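Local coordinates for chitin binding protein (Enterococcus faecalis, PDB 4A02), which cleaves the glycosidic bonds of crystalline chitin oxidatively, as a secreted copper-dependent lytic polysaccharide monooxygenase, at residues A[98-103]-A[139-144]. Numbering follows the deposited sequence.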
ATOM      1  N   ASN A  98       9.021  10.720   9.646  1.00  6.41           N
ATOM      2  CA  ASN A  98       8.672  12.127   9.802  1.00  6.72           C
ATOM      3  C   ASN A  98       9.638  12.980   9.001  1.00  6.61           C
ATOM      4  O   ASN A  98      10.856  12.759   9.015  1.00  7.25           O
ATOM      5  CB  ASN A  98       8.737  12.562  11.273  1.00  6.65           C
ATOM      6  CG  ASN A  98       7.579  12.141  12.114  1.00  7.21           C
ATOM      7  OD1 ASN A  98       6.467  11.821  11.623  1.00  8.05           O
ATOM      8  ND2 ASN A  98       7.784  12.187  13.406  1.00  8.59           N
ATOM      9  N   GLY A  99       9.096  13.983   8.316  1.00  7.18           N
ATOM     10  CA  GLY A  99       9.896  14.917   7.522  1.00  8.27           C
ATOM     11  C   GLY A  99      10.087  14.551   6.092  1.00  7.66           C
ATOM     12  O   GLY A  99      10.703  15.312   5.348  1.00  9.07           O
ATOM     13  N   TRP A 100       9.573  13.395   5.644  1.00  7.67           N
ATOM     14  CA  TRP A 100       9.535  13.084   4.251  1.00  7.31           C
ATOM     15  C   TRP A 100       8.790  14.192   3.501  1.00  7.06           C
ATOM     16  O   TRP A 100       7.935  14.876   4.043  1.00  8.31           O
ATOM     17  CB  TRP A 100       8.908  11.704   4.017  1.00  6.78           C
ATOM     18  CG  TRP A 100       7.398  11.710   4.162  1.00  6.22           C
ATOM     19  CD1 TRP A 100       6.674  11.757   5.320  1.00  6.15           C
ATOM     20  CD2 TRP A 100       6.448  11.695   3.083  1.00  5.90           C
ATOM     21  NE1 TRP A 100       5.332  11.801   5.037  1.00  6.29           N
ATOM     22  CE2 TRP A 100       5.169  11.729   3.671  1.00  5.88           C
ATOM     23  CE3 TRP A 100       6.550  11.642   1.694  1.00  6.57           C
ATOM     24  CZ2 TRP A 100       4.008  11.719   2.908  1.00  6.28           C
ATOM     25  CZ3 TRP A 100       5.395  11.618   0.935  1.00  6.48           C
ATOM     26  CH2 TRP A 100       4.147  11.649   1.551  1.00  6.80           C
ATOM     27  N   ASN A 101       9.121  14.336   2.215  1.00  7.62           N
ATOM     28  CA  ASN A 101       8.601  15.479   1.455  1.00  7.65           C
ATOM     29  C   ASN A 101       7.349  15.053   0.669  1.00  7.22           C
ATOM     30  O   ASN A 101       7.462  14.261  -0.284  1.00  7.64           O
ATOM     31  CB  ASN A 101       9.685  15.996   0.505  1.00  8.77           C
ATOM     32  CG  ASN A 101       9.293  17.304  -0.085  1.00  8.90           C
ATOM     33  OD1 ASN A 101       8.145  17.529  -0.453  1.00  9.91           O
ATOM     34  ND2 ASN A 101      10.273  18.172  -0.248  1.00 11.59           N
ATOM     35  N   PRO A 102       6.171  15.544   1.038  1.00  7.12           N
ATOM     36  CA  PRO A 102       4.948  15.092   0.413  1.00  7.23           C
ATOM     37  C   PRO A 102       4.709  15.664  -0.966  1.00  7.00           C
ATOM     38  O   PRO A 102       3.699  15.348  -1.594  1.00  7.67           O
ATOM     39  CB  PRO A 102       3.871  15.560   1.402  1.00  8.31           C
ATOM     40  CG  PRO A 102       4.456  16.854   1.927  1.00  9.37           C
ATOM     41  CD  PRO A 102       5.904  16.530   2.106  1.00  8.23           C
ATOM     42  N   ASN A 103       5.625  16.519  -1.452  1.00  7.50           N
ATOM     43  CA  ASN A 103       5.601  17.106  -2.765  1.00  7.82           C
ATOM     44  C   ASN A 103       6.677  16.583  -3.699  1.00  8.26           C
ATOM     45  O   ASN A 103       6.904  17.188  -4.750  1.00 10.37           O
ATOM     46  CB  ASN A 103       5.645  18.634  -2.662  1.00  8.92           C
ATOM     47  CG  ASN A 103       4.431  19.153  -1.945  1.00  9.64           C
ATOM     48  OD1 ASN A 103       3.307  18.967  -2.425  1.00 10.65           O
ATOM     49  ND2 ASN A 103       4.586  19.823  -0.796  1.00 12.08           N
ATOM     50  N   LYS A 139       3.672  11.549  13.149  1.00  7.31           N
ATOM     51  CA  LYS A 139       2.609  12.539  13.163  1.00  7.42           C
ATOM     52  C   LYS A 139       2.451  13.114  11.772  1.00  6.80           C
ATOM     53  O   LYS A 139       3.459  13.276  11.056  1.00  7.94           O
ATOM     54  CB  LYS A 139       2.872  13.652  14.163  1.00  9.52           C
ATOM     55  CG  LYS A 139       1.703  14.513  14.504  1.00 12.80           C
ATOM     56  CD  LYS A 139       1.893  15.438  15.617  1.00 18.30           C
ATOM     57  CE  LYS A 139       0.701  16.315  15.922  1.00 26.13           C
ATOM     58  NZ  LYS A 139       1.138  17.485  16.788  1.00 28.56           N
ATOM     59  N   GLY A 140       1.223  13.429  11.413  1.00  6.69           N
ATOM     60  CA  GLY A 140       0.934  14.121  10.161  1.00  6.89           C
ATOM     61  C   GLY A 140       0.757  13.156   8.996  1.00  5.90           C
ATOM     62  O   GLY A 140       0.524  11.970   9.162  1.00  6.16           O
ATOM     63  N   TYR A 141       0.825  13.710   7.783  1.00  6.02           N
ATOM     64  CA  TYR A 141       0.653  12.930   6.574  1.00  5.74           C
ATOM     65  C   TYR A 141       1.788  11.942   6.420  1.00  5.72           C
ATOM     66  O   TYR A 141       2.974  12.364   6.420  1.00  6.59           O
ATOM     67  CB  TYR A 141       0.582  13.858   5.379  1.00  6.36           C
ATOM     68  CG  TYR A 141       0.475  13.213   4.011  1.00  5.93           C
ATOM     69  CD1 TYR A 141      -0.084  11.956   3.817  1.00  5.92           C
ATOM     70  CD2 TYR A 141       0.947  13.894   2.898  1.00  6.12           C
ATOM     71  CE1 TYR A 141      -0.159  11.381   2.565  1.00  5.86           C
ATOM     72  CE2 TYR A 141       0.832  13.357   1.637  1.00  6.29           C
ATOM     73  CZ  TYR A 141       0.293  12.102   1.457  1.00  5.76           C
ATOM     74  OH  TYR A 141       0.159  11.591   0.182  1.00  6.21           O
ATOM     75  N   HIS A 142       1.469  10.664   6.243  1.00  5.43           N
ATOM     76  CA  HIS A 142       2.404   9.594   6.018  1.00  5.54           C
ATOM     77  C   HIS A 142       1.858   8.660   4.961  1.00  5.20           C
ATOM     78  O   HIS A 142       0.664   8.637   4.666  1.00  5.67           O
ATOM     79  CB  HIS A 142       2.672   8.808   7.328  1.00  5.76           C
ATOM     80  CG  HIS A 142       3.621   9.580   8.213  1.00  5.91           C
ATOM     81  ND1 HIS A 142       4.965   9.599   7.876  1.00  6.94           N
ATOM     82  CD2 HIS A 142       3.407  10.402   9.268  1.00  6.47           C
ATOM     83  CE1 HIS A 142       5.522  10.378   8.756  1.00  7.33           C
ATOM     84  NE2 HIS A 142       4.636  10.884   9.603  1.00  6.89           N
ATOM     85  N   VAL A 143       2.786   7.868   4.381  1.00  5.44           N
ATOM     86  CA  VAL A 143       2.436   6.802   3.467  1.00  5.26           C
ATOM     87  C   VAL A 143       2.901   5.499   4.067  1.00  5.35           C
ATOM     88  O   VAL A 143       4.078   5.331   4.391  1.00  6.19           O
ATOM     89  CB  VAL A 143       3.020   7.033   2.058  1.00  5.91           C
ATOM     90  CG1 VAL A 143       2.720   5.851   1.135  1.00  6.76           C
ATOM     91  CG2 VAL A 143       2.482   8.320   1.454  1.00  6.66           C
ATOM     92  N   ILE A 144       1.962   4.554   4.202  1.00  5.38           N
ATOM     93  CA  ILE A 144       2.262   3.164   4.504  1.00  5.49           C
ATOM     94  C   ILE A 144       2.382   2.430   3.185  1.00  5.52           C
ATOM     95  O   ILE A 144       1.573   2.608   2.290  1.00  6.21           O
ATOM     96  CB  ILE A 144       1.175   2.545   5.400  1.00  5.83           C
ATOM     97  CG1 ILE A 144       1.053   3.275   6.733  1.00  6.60           C
ATOM     98  CG2 ILE A 144       1.390   1.051   5.587  1.00  6.77           C
ATOM     99  CD1 ILE A 144      -0.186   2.929   7.501  1.00  8.33           C
TER
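Trp-100 meets Tyr-141 in a T-shaped pair: the CZ2-CH2 edge of the six-membered ring is directed at the face of the phenol, with centroids 5.0 Å apart, planes at 66° and CZ2 over the ring centre. NE1 of Trp-100 donates to the backbone O of Tyr-141 at 2.8 Å; the bond is nearly straight and the acceptor lies close to the indole plane, which fixes the rotation of the ring about its CB-CG bond. A first torsion of 76°, with CG lodged between the backbone N and the carbonyl carbon, turns the indole toward segment 139-144. At the same corner of the indole, CH2 of Trp-100 also touches CG2 of Val-143 (3.7 Å), while CB of Pro-102 packs obliquely on CD2 of Tyr-141 at 3.7 Å.

A second, polar cluster centres on OD1 of Asn-98, which takes two hydrogens. NE2 of His-142 gives OD1 one (2.9 Å, bent to 135° at the hydrogen), and the backbone N of Lys-139 gives the other, longer at 3.2 Å but straighter and directed at a lone pair. Both donors lie in the amide plane, so together they fix the rotation of the carboxamide about CB-CG; its ND2 is bonded to the carbonyl of Asp-137. The other ring nitrogen of His-142, ND1, is hydrogen-bonded to Thr-96 OG1, so the ring's orientation is set at both nitrogens.

Trp-100, Tyr-141 and His-142 form an aromatic cluster at one end of this AA10 enzyme's beta-sandwich core, away from the copper site. It fastens the loop following strand 88-96 against the residues running into strand 142-150, which is antiparallel to both 88-96 and 155-165; Asp-162 of the latter binds the Tyr-141 hydroxyl, while Arg-10 of helix 10-13 touches Tyr-141 and Val-143.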